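Local atomic coordinates of methylenetetrahydrofolate--tRNA-(uracil-5-)-methyltransferase TrmFO (Thermus thermophilus, PDB entry 3G5S), a protein that probably catalyses the folate- and FAD-dependent methylation of uridine 54 in tRNA to 5-methyluridine, using methylenetetrahydrofolate as the carbon donor. Residues T19-G24 / E106-H111; G65-E70 / M393-G398; V367-E372 / G377-L382. One frame throughout, in Å; residues are numbered along the deposited sequence.

Contact 1: residues T19-G24 / E106-H111; sequences TLLRLG and ERLTGH. With EDO (1,2-ethanediol), chain I.
Two helices of the FAD-binding Rossmann-type domain meet here at their C-terminal ends: helix 11-22, which follows the glycine-rich FAD loop, through Leu-21, and helix 97-109 through Leu-108 and, just past its end, His-111. Leu-21 does most of the work. Its CB sits over one face of the His-111 imidazole, 3.8 Å from the ring centroid and only 12° off the ring normal, a CH-pi contact placed almost centrally. From there the two methyls run back along the same ring, CD2 to 3.8 Å from His-111 ND1 and CD1 to 3.9 Å from His-111 CG. The ring reaches Leu-21 because His-111 CG stands anti to the backbone N (chi1 -161°), and ND1 is taken by a hydrogen bond with Leu-113 N, which should help fix the ring's rotation. An alanine here would remove the imidazole, and would probably leave the CB and methyls of Leu-21 without their flat cover and Leu-113 N without its partner. Leu-108 comes in at about a right angle to Leu-21, its CD2 3.7 Å from Leu-21 CD1, and also packs on Ser-14, Ala-17 and Trp-18 of helix 11-22. The chain leaves that helix through a Schellman motif: Gly-24, with positive phi, gives its N to Leu-21 O at 2.9 Å, and Val-25 N turns back to Leu-20 O. An ethanediol, probably from the crystallisation liquor, donates from O1 to Gly-24 O at 2.8 Å. Leu-20 and Leu-21 also rest on Val-27, within the beta-alpha-beta unit (strand 4-7, helix 11-22, strand 27-30) of a dinucleotide-binding Rossmann fold.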
loop_
_atom_site.group_PDB
_atom_site.type_symbol
_atom_site.label_atom_id
_atom_site.label_comp_id
_atom_site.label_asym_id
_atom_site.label_seq_id
_atom_site.Cartn_x
_atom_site.Cartn_y
_atom_site.Cartn_z
ATOM N N THR A 19 -5.765 -19.380 3.750
ATOM C CA THR A 19 -7.013 -19.306 3.006
ATOM C C THR A 19 -7.198 -20.545 2.126
ATOM O O THR A 19 -8.271 -21.156 2.094
ATOM C CB THR A 19 -7.062 -18.027 2.148
ATOM O OG1 THR A 19 -6.743 -16.887 2.957
ATOM C CG2 THR A 19 -8.442 -17.831 1.552
ATOM N N LEU A 20 -6.138 -20.912 1.417
ATOM C CA LEU A 20 -6.150 -22.119 0.613
ATOM C C LEU A 20 -6.468 -23.347 1.471
ATOM O O LEU A 20 -7.332 -24.158 1.122
ATOM C CB LEU A 20 -4.798 -22.268 -0.074
ATOM C CG LEU A 20 -4.601 -21.370 -1.297
ATOM C CD1 LEU A 20 -3.155 -20.909 -1.428
ATOM C CD2 LEU A 20 -5.041 -22.094 -2.552
ATOM N N LEU A 21 -5.773 -23.477 2.594
ATOM C CA LEU A 21 -5.947 -24.631 3.466
ATOM C C LEU A 21 -7.376 -24.723 4.000
ATOM O O LEU A 21 -7.954 -25.811 4.061
ATOM C CB LEU A 21 -4.935 -24.592 4.612
ATOM C CG LEU A 21 -3.465 -24.672 4.185
ATOM C CD1 LEU A 21 -2.541 -24.320 5.340
ATOM C CD2 LEU A 21 -3.135 -26.054 3.625
ATOM N N ARG A 22 -7.941 -23.577 4.383
ATOM C CA ARG A 22 -9.309 -23.512 4.907
ATOM C C ARG A 22 -10.323 -24.007 3.890
ATOM O O ARG A 22 -11.369 -24.548 4.256
ATOM C CB ARG A 22 -9.687 -22.074 5.312
ATOM C CG ARG A 22 -8.879 -21.494 6.454
ATOM C CD ARG A 22 -9.576 -20.311 7.084
ATOM N NE ARG A 22 -9.351 -19.015 6.442
ATOM C CZ ARG A 22 -10.291 -18.071 6.359
ATOM N NH1 ARG A 22 -11.507 -18.323 6.809
ATOM N NH2 ARG A 22 -10.038 -16.901 5.797
ATOM N N LEU A 23 -10.021 -23.780 2.616
ATOM C CA LEU A 23 -10.887 -24.210 1.526
ATOM C C LEU A 23 -10.546 -25.617 1.029
ATOM O O LEU A 23 -11.080 -26.075 0.019
ATOM C CB LEU A 23 -10.854 -23.187 0.385
ATOM C CG LEU A 23 -11.523 -21.853 0.750
ATOM C CD1 LEU A 23 -11.181 -20.795 -0.281
ATOM C CD2 LEU A 23 -13.029 -22.005 0.894
ATOM N N GLY A 24 -9.672 -26.307 1.756
ATOM C CA GLY A 24 -9.333 -27.686 1.436
ATOM C C GLY A 24 -8.385 -27.875 0.264
ATOM O O GLY A 24 -8.336 -28.957 -0.325
ATOM N N GLU A 106 2.764 -22.178 14.104
ATOM C CA GLU A 106 2.196 -23.420 14.620
ATOM C C GLU A 106 0.935 -23.849 13.867
ATOM O O GLU A 106 0.794 -25.018 13.502
ATOM C CB GLU A 106 1.901 -23.303 16.118
ATOM C CG GLU A 106 3.135 -23.114 16.986
ATOM C CD GLU A 106 2.809 -23.114 18.470
ATOM O OE1 GLU A 106 1.995 -23.960 18.902
ATOM O OE2 GLU A 106 3.368 -22.272 19.206
ATOM N N ARG A 107 0.019 -22.911 13.631
ATOM C CA ARG A 107 -1.239 -23.256 12.971
ATOM C C ARG A 107 -0.993 -23.742 11.546
ATOM O O ARG A 107 -1.593 -24.714 11.104
ATOM C CB ARG A 107 -2.226 -22.079 12.965
ATOM C CG ARG A 107 -2.800 -21.681 14.328
ATOM C CD ARG A 107 -3.468 -22.831 15.065
ATOM N NE ARG A 107 -4.517 -23.507 14.302
ATOM C CZ ARG A 107 -5.757 -23.049 14.146
ATOM N NH1 ARG A 107 -6.115 -21.887 14.672
ATOM N NH2 ARG A 107 -6.644 -23.751 13.452
ATOM N N LEU A 108 -0.110 -23.058 10.827
ATOM C CA LEU A 108 0.218 -23.456 9.463
ATOM C C LEU A 108 0.963 -24.786 9.422
ATOM O O LEU A 108 0.562 -25.717 8.722
ATOM C CB LEU A 108 1.039 -22.366 8.774
ATOM C CG LEU A 108 0.210 -21.198 8.243
ATOM C CD1 LEU A 108 1.084 -20.001 7.924
ATOM C CD2 LEU A 108 -0.588 -21.627 7.027
ATOM N N THR A 109 2.047 -24.874 10.184
ATOM C CA THR A 109 2.907 -26.050 10.133
ATOM C C THR A 109 2.146 -27.320 10.512
ATOM O O THR A 109 2.418 -28.394 9.978
ATOM C CB THR A 109 4.156 -25.874 11.016
ATOM O OG1 THR A 109 4.896 -24.730 10.570
ATOM C CG2 THR A 109 5.050 -27.108 10.939
ATOM N N GLY A 110 1.181 -27.186 11.415
ATOM C CA GLY A 110 0.400 -28.318 11.875
ATOM C C GLY A 110 -0.744 -28.755 10.976
ATOM O O GLY A 110 -1.388 -29.767 11.246
ATOM N N HIS A 111 -1.011 -28.006 9.910
ATOM C CA HIS A 111 -2.112 -28.354 9.013
ATOM C C HIS A 111 -1.750 -29.539 8.111
ATOM O O HIS A 111 -0.691 -29.537 7.488
ATOM C CB HIS A 111 -2.513 -27.157 8.149
ATOM C CG HIS A 111 -3.881 -27.288 7.567
ATOM N ND1 HIS A 111 -4.179 -28.176 6.556
ATOM C CD2 HIS A 111 -5.043 -26.670 7.881
ATOM C CE1 HIS A 111 -5.465 -28.092 6.264
ATOM N NE2 HIS A 111 -6.013 -27.186 7.057
HETATM C C1 EDO I . -11.229 -29.180 -1.787
HETATM O O1 EDO I . -10.861 -30.152 -0.804
HETATM C C2 EDO I . -10.568 -29.554 -3.106
HETATM O O2 EDO I . -10.911 -30.898 -3.463
#

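Contact 2: residues G65-E70 / M393-G398; sequences GLLQAE and MYANWG
Trp-397 and Leu-66 bury the most surface in this contact, with Ala-395 and Leu-67 forming a second, looser pair beside them. Leu-66 sits on helix 63-74 with CG anti to its backbone N (chi1 173°), which carries the CD2 methyl to 3.8 Å from CZ3 of the Trp-397 indole. Leu-66 CB lies 4.1 Å from CH2 of the same six-membered ring, so the leucine meets the outer end of the indole with both its stem and one branch, at a slant. The other end of the indole is tied down separately: Trp-397 NE1 is hydrogen-bonded to Thr-61 O, which satisfies this buried N-H and should limit how far the ring can swing. One residue on along the helix, Leu-67 places CD2 4.3 Å from Ala-395 CB, and also packs on Leu-344 and Ala-348 of helix 343-361. Met-374 touches both Leu-66 and Trp-397, while Arg-413 and Met-416 of helix 409-429 pack on the indole. No hydrogen bond joins the two segments; this is apolar packing of a loop on a helix in the protein core, where the loop between helices 374-384 and 409-429 lies against helix 63-74.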
loop_
_atom_site.group_PDB
_atom_site.type_symbol
_atom_site.label_atom_id
_atom_site.label_comp_id
_atom_site.label_asym_id
_atom_site.label_seq_id
_atom_site.Cartn_x
_atom_site.Cartn_y
_atom_site.Cartn_z
ATOM N N GLY A 65 -8.590 0.330 10.983
ATOM C CA GLY A 65 -9.566 -0.280 11.869
ATOM C C GLY A 65 -10.657 -1.004 11.101
ATOM O O GLY A 65 -11.079 -2.097 11.480
ATOM N N LEU A 66 -11.125 -0.403 10.011
ATOM C CA LEU A 66 -12.083 -1.091 9.161
ATOM C C LEU A 66 -11.463 -2.354 8.561
ATOM O O LEU A 66 -12.078 -3.419 8.563
ATOM C CB LEU A 66 -12.599 -0.178 8.058
ATOM C CG LEU A 66 -13.478 -0.843 7.002
ATOM C CD1 LEU A 66 -14.668 -1.574 7.618
ATOM C CD2 LEU A 66 -13.940 0.157 5.954
ATOM N N LEU A 67 -10.241 -2.249 8.051
ATOM C CA LEU A 67 -9.606 -3.417 7.446
ATOM C C LEU A 67 -9.410 -4.538 8.479
ATOM O O LEU A 67 -9.592 -5.718 8.165
ATOM C CB LEU A 67 -8.289 -3.020 6.783
ATOM C CG LEU A 67 -7.589 -4.110 5.963
ATOM C CD1 LEU A 67 -8.482 -4.681 4.883
ATOM C CD2 LEU A 67 -6.323 -3.556 5.345
ATOM N N GLN A 68 -9.056 -4.175 9.714
ATOM C CA GLN A 68 -8.960 -5.159 10.790
ATOM C C GLN A 68 -10.285 -5.882 10.996
ATOM O O GLN A 68 -10.328 -7.104 11.120
ATOM C CB GLN A 68 -8.532 -4.489 12.097
ATOM C CG GLN A 68 -7.086 -4.022 12.086
ATOM C CD GLN A 68 -6.761 -3.048 13.203
ATOM O OE1 GLN A 68 -7.571 -2.813 14.100
ATOM N NE2 GLN A 68 -5.566 -2.470 13.149
ATOM N N ALA A 69 -11.368 -5.117 11.057
ATOM C CA ALA A 69 -12.691 -5.694 11.263
ATOM C C ALA A 69 -13.100 -6.601 10.105
ATOM O O ALA A 69 -13.672 -7.675 10.320
ATOM C CB ALA A 69 -13.731 -4.596 11.487
ATOM N N GLU A 70 -12.812 -6.172 8.881
ATOM C CA GLU A 70 -13.102 -6.997 7.714
ATOM C C GLU A 70 -12.349 -8.311 7.797
ATOM O O GLU A 70 -12.901 -9.372 7.530
ATOM C CB GLU A 70 -12.712 -6.258 6.427
ATOM C CG GLU A 70 -13.604 -5.071 6.116
ATOM C CD GLU A 70 -13.149 -4.228 4.929
ATOM O OE1 GLU A 70 -12.079 -4.494 4.315
ATOM O OE2 GLU A 70 -13.892 -3.261 4.622
HETATM N N MSE A 393 0.522 1.512 -1.969
HETATM C CA MSE A 393 -0.630 2.078 -1.279
HETATM C C MSE A 393 -0.919 1.346 0.027
HETATM O O MSE A 393 -0.855 0.116 0.089
HETATM C CB MSE A 393 -1.847 2.012 -2.199
HETATM C CG MSE A 393 -3.108 2.656 -1.636
HETATM SE SE MSE A 393 -2.828 4.491 -1.031
HETATM C CE MSE A 393 -2.006 5.196 -2.635
ATOM N N TYR A 394 -1.248 2.121 1.060
ATOM C CA TYR A 394 -1.772 1.567 2.300
ATOM C C TYR A 394 -3.227 1.977 2.504
ATOM O O TYR A 394 -3.742 2.840 1.787
ATOM C CB TYR A 394 -0.889 1.901 3.501
ATOM C CG TYR A 394 -0.683 3.361 3.856
ATOM C CD1 TYR A 394 0.550 3.971 3.673
ATOM C CD2 TYR A 394 -1.689 4.101 4.462
ATOM C CE1 TYR A 394 0.765 5.289 4.053
ATOM C CE2 TYR A 394 -1.485 5.430 4.841
ATOM C CZ TYR A 394 -0.255 6.013 4.635
ATOM O OH TYR A 394 -0.014 7.322 5.008
ATOM N N ALA A 395 -3.898 1.343 3.463
ATOM C CA ALA A 395 -5.318 1.601 3.690
ATOM C C ALA A 395 -5.556 3.044 4.135
ATOM O O ALA A 395 -4.882 3.540 5.031
ATOM C CB ALA A 395 -5.852 0.653 4.735
ATOM N N ASN A 396 -6.535 3.689 3.516
ATOM C CA ASN A 396 -6.908 5.054 3.864
ATOM C C ASN A 396 -8.312 5.327 3.340
ATOM O O ASN A 396 -8.801 4.620 2.452
ATOM C CB ASN A 396 -5.899 6.072 3.310
ATOM C CG ASN A 396 -5.903 6.128 1.801
ATOM O OD1 ASN A 396 -5.138 5.410 1.133
ATOM N ND2 ASN A 396 -6.776 6.947 1.243
ATOM N N TRP A 397 -8.955 6.355 3.881
ATOM C CA TRP A 397 -10.337 6.640 3.533
ATOM C C TRP A 397 -10.546 7.156 2.112
ATOM O O TRP A 397 -11.666 7.153 1.627
ATOM C CB TRP A 397 -10.965 7.597 4.544
ATOM C CG TRP A 397 -11.142 7.005 5.903
ATOM C CD1 TRP A 397 -10.607 7.468 7.070
ATOM C CD2 TRP A 397 -11.946 5.866 6.253
ATOM N NE1 TRP A 397 -11.020 6.687 8.123
ATOM C CE2 TRP A 397 -11.843 5.699 7.649
ATOM C CE3 TRP A 397 -12.733 4.970 5.521
ATOM C CZ2 TRP A 397 -12.505 4.668 8.329
ATOM C CZ3 TRP A 397 -13.390 3.948 6.197
ATOM C CH2 TRP A 397 -13.272 3.807 7.584
ATOM N N GLY A 398 -9.486 7.594 1.437
ATOM C CA GLY A 398 -9.618 8.003 0.050
ATOM C C GLY A 398 -9.948 6.872 -0.915
ATOM O O GLY A 398 -10.387 7.127 -2.038
#

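Contact 3: residues V367-E372 / G377-L382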
loop_
_atom_site.group_PDB
_atom_site.type_symbol
_atom_site.label_atom_id
_atom_site.label_comp_id
_atom_site.label_asym_id
_atom_site.label_seq_id
_atom_site.Cartn_x
_atom_site.Cartn_y
_atom_site.Cartn_z
ATOM N N VAL A 367 -12.979 -13.601 -7.581
ATOM C CA VAL A 367 -13.868 -12.619 -6.981
ATOM C C VAL A 367 -13.048 -11.454 -6.427
ATOM O O VAL A 367 -11.827 -11.532 -6.317
ATOM C CB VAL A 367 -14.703 -13.254 -5.853
ATOM C CG1 VAL A 367 -15.693 -14.269 -6.416
ATOM C CG2 VAL A 367 -13.797 -13.903 -4.816
ATOM N N ALA A 368 -13.727 -10.364 -6.080
ATOM C CA ALA A 368 -13.079 -9.237 -5.421
ATOM C C ALA A 368 -14.127 -8.500 -4.612
ATOM O O ALA A 368 -15.253 -8.336 -5.065
ATOM C CB ALA A 368 -12.439 -8.301 -6.425
ATOM N N PRO A 369 -13.762 -8.048 -3.407
ATOM C CA PRO A 369 -14.746 -7.385 -2.548
ATOM C C PRO A 369 -15.134 -6.024 -3.104
ATOM O O PRO A 369 -14.438 -5.463 -3.939
ATOM C CB PRO A 369 -14.024 -7.229 -1.208
ATOM C CG PRO A 369 -12.623 -7.637 -1.413
ATOM C CD PRO A 369 -12.426 -8.147 -2.796
ATOM N N PRO A 370 -16.249 -5.481 -2.623
ATOM C CA PRO A 370 -16.817 -4.261 -3.207
ATOM C C PRO A 370 -16.043 -2.995 -2.842
ATOM O O PRO A 370 -15.303 -2.975 -1.857
ATOM C CB PRO A 370 -18.218 -4.208 -2.602
ATOM C CG PRO A 370 -18.114 -4.974 -1.338
ATOM C CD PRO A 370 -17.101 -6.049 -1.566
ATOM N N GLU A 371 -16.244 -1.945 -3.633
ATOM C CA GLU A 371 -15.549 -0.667 -3.474
ATOM C C GLU A 371 -15.747 -0.019 -2.100
ATOM O O GLU A 371 -14.894 0.748 -1.649
ATOM C CB GLU A 371 -15.992 0.313 -4.576
ATOM C CG GLU A 371 -17.496 0.595 -4.582
ATOM C CD GLU A 371 -17.904 1.702 -5.545
ATOM O OE1 GLU A 371 -17.021 2.251 -6.235
ATOM O OE2 GLU A 371 -19.110 2.024 -5.605
ATOM N N GLU A 372 -16.873 -0.309 -1.449
ATOM C CA GLU A 372 -17.165 0.267 -0.134
ATOM C C GLU A 372 -16.330 -0.352 0.973
ATOM O O GLU A 372 -16.169 0.254 2.032
ATOM C CB GLU A 372 -18.644 0.115 0.227
ATOM C CG GLU A 372 -19.582 0.932 -0.628
ATOM C CD GLU A 372 -19.746 0.383 -2.032
ATOM O OE1 GLU A 372 -19.428 -0.808 -2.261
ATOM O OE2 GLU A 372 -20.212 1.155 -2.903
ATOM N N GLY A 377 -11.578 -1.434 -1.774
ATOM C CA GLY A 377 -11.030 -0.172 -2.223
ATOM C C GLY A 377 -9.545 -0.293 -2.519
ATOM O O GLY A 377 -9.053 0.262 -3.500
ATOM N N LEU A 378 -8.824 -1.017 -1.676
ATOM C CA LEU A 378 -7.393 -1.173 -1.857
ATOM C C LEU A 378 -7.058 -1.920 -3.160
ATOM O O LEU A 378 -6.246 -1.445 -3.954
ATOM C CB LEU A 378 -6.823 -1.894 -0.657
ATOM C CG LEU A 378 -5.312 -2.065 -0.620
ATOM C CD1 LEU A 378 -4.580 -0.733 -0.675
ATOM C CD2 LEU A 378 -4.930 -2.848 0.613
ATOM N N VAL A 379 -7.680 -3.074 -3.391
ATOM C CA VAL A 379 -7.323 -3.847 -4.574
ATOM C C VAL A 379 -7.835 -3.209 -5.855
ATOM O O VAL A 379 -7.216 -3.344 -6.913
ATOM C CB VAL A 379 -7.710 -5.344 -4.466
ATOM C CG1 VAL A 379 -7.007 -5.965 -3.277
ATOM C CG2 VAL A 379 -9.224 -5.539 -4.402
ATOM N N ARG A 380 -8.955 -2.501 -5.766
ATOM C CA ARG A 380 -9.457 -1.811 -6.936
ATOM C C ARG A 380 -8.547 -0.626 -7.304
ATOM O O ARG A 380 -8.350 -0.340 -8.486
ATOM C CB ARG A 380 -10.954 -1.478 -6.796
ATOM C CG ARG A 380 -11.806 -2.747 -6.751
ATOM C CD ARG A 380 -13.276 -2.502 -6.465
ATOM N NE ARG A 380 -13.967 -3.773 -6.254
ATOM C CZ ARG A 380 -14.450 -4.545 -7.226
ATOM N NH1 ARG A 380 -14.358 -4.159 -8.494
ATOM N NH2 ARG A 380 -15.044 -5.694 -6.928
ATOM N N TYR A 381 -7.948 0.015 -6.299
ATOM C CA TYR A 381 -6.921 1.030 -6.533
ATOM C C TYR A 381 -5.691 0.411 -7.220
ATOM O O TYR A 381 -5.189 0.952 -8.208
ATOM C CB TYR A 381 -6.518 1.730 -5.223
ATOM C CG TYR A 381 -5.440 2.775 -5.406
ATOM C CD1 TYR A 381 -5.771 4.099 -5.649
ATOM C CD2 TYR A 381 -4.093 2.441 -5.334
ATOM C CE1 TYR A 381 -4.798 5.066 -5.819
ATOM C CE2 TYR A 381 -3.102 3.401 -5.516
ATOM C CZ TYR A 381 -3.467 4.719 -5.749
ATOM O OH TYR A 381 -2.521 5.712 -5.924
ATOM N N LEU A 382 -5.215 -0.724 -6.713
ATOM C CA LEU A 382 -4.068 -1.399 -7.324
ATOM C C LEU A 382 -4.280 -1.618 -8.816
ATOM O O LEU A 382 -3.357 -1.453 -9.622
ATOM C CB LEU A 382 -3.784 -2.742 -6.644
ATOM C CG LEU A 382 -3.335 -2.719 -5.183
ATOM C CD1 LEU A 382 -3.118 -4.144 -4.689
ATOM C CD2 LEU A 382 -2.082 -1.859 -4.979
#
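The Arg-380 guanidinium is the flat group of this contact, and it is gripped at its edge: the carbonyl oxygens of Pro-369 and Ala-368 both lie near its plane, while Pro-370 C and Glu-371 N approach obliquely. Pro-369 O takes two bonds from the same side-on fork. The one from Arg-380 NE is 2.9 Å long, with an N-H...O angle of 153° and the donor in the carbonyl plane. The second, from Arg-380 NH2 at 3.1 Å, bends to 142°, and its donor stands well above that plane, away from the lone pairs. Pro-369 O nevertheless lies only 4° out of the guanidinium plane. NH2 adds a weak bond to Ala-368 O at 3.2 Å and lies 3.7 Å from Ala-368 CB, so this one nitrogen serves two successive carbonyls. The arginine chain runs extended from CG to NE and spans the gap from the helix to the loop, and Glu-371 CB packs beside its CD at 4.3 Å. Within the two segments the charge meets carbonyl dipoles, which probably help to stabilise it; Glu-371 OE1 is of opposite charge but not in contact with it. Behind the fork, Pro-369 CD and Val-379 CG2 make a loose apolar contact. Around this, the prolines of the loop pack on Trp-427 of helix 409-429, and Pro-369 also on Leu-352 of helix 343-361. Segment 367-372 belongs to the loop between helix 343-361 and helix 374-384, lying alongside the first turns of the latter with helix 409-429 against it.

Contact 1 stands apart, its centre about 25 Å from those of contacts 2 and 3, near the periphery of the FAD-binding domain, where helix 11-22 packs on the parallel sheet and helix 97-109 on helix 11-22. Contacts 2 and 3 have centres about 11 Å apart and touch: Met-393 CG lies 3.8 Å from Leu-378 CD1. Along the chain, the segments of contacts 1 and 2 alternate, whereas contact 3 follows contact 1 and falls wholly between the two halves of contact 2. Helix 343-361 packs on segments of all three, at Leu-20 and Leu-23, Leu-67 and Pro-369, and ties the loop after it to helices 11-22 and 63-74.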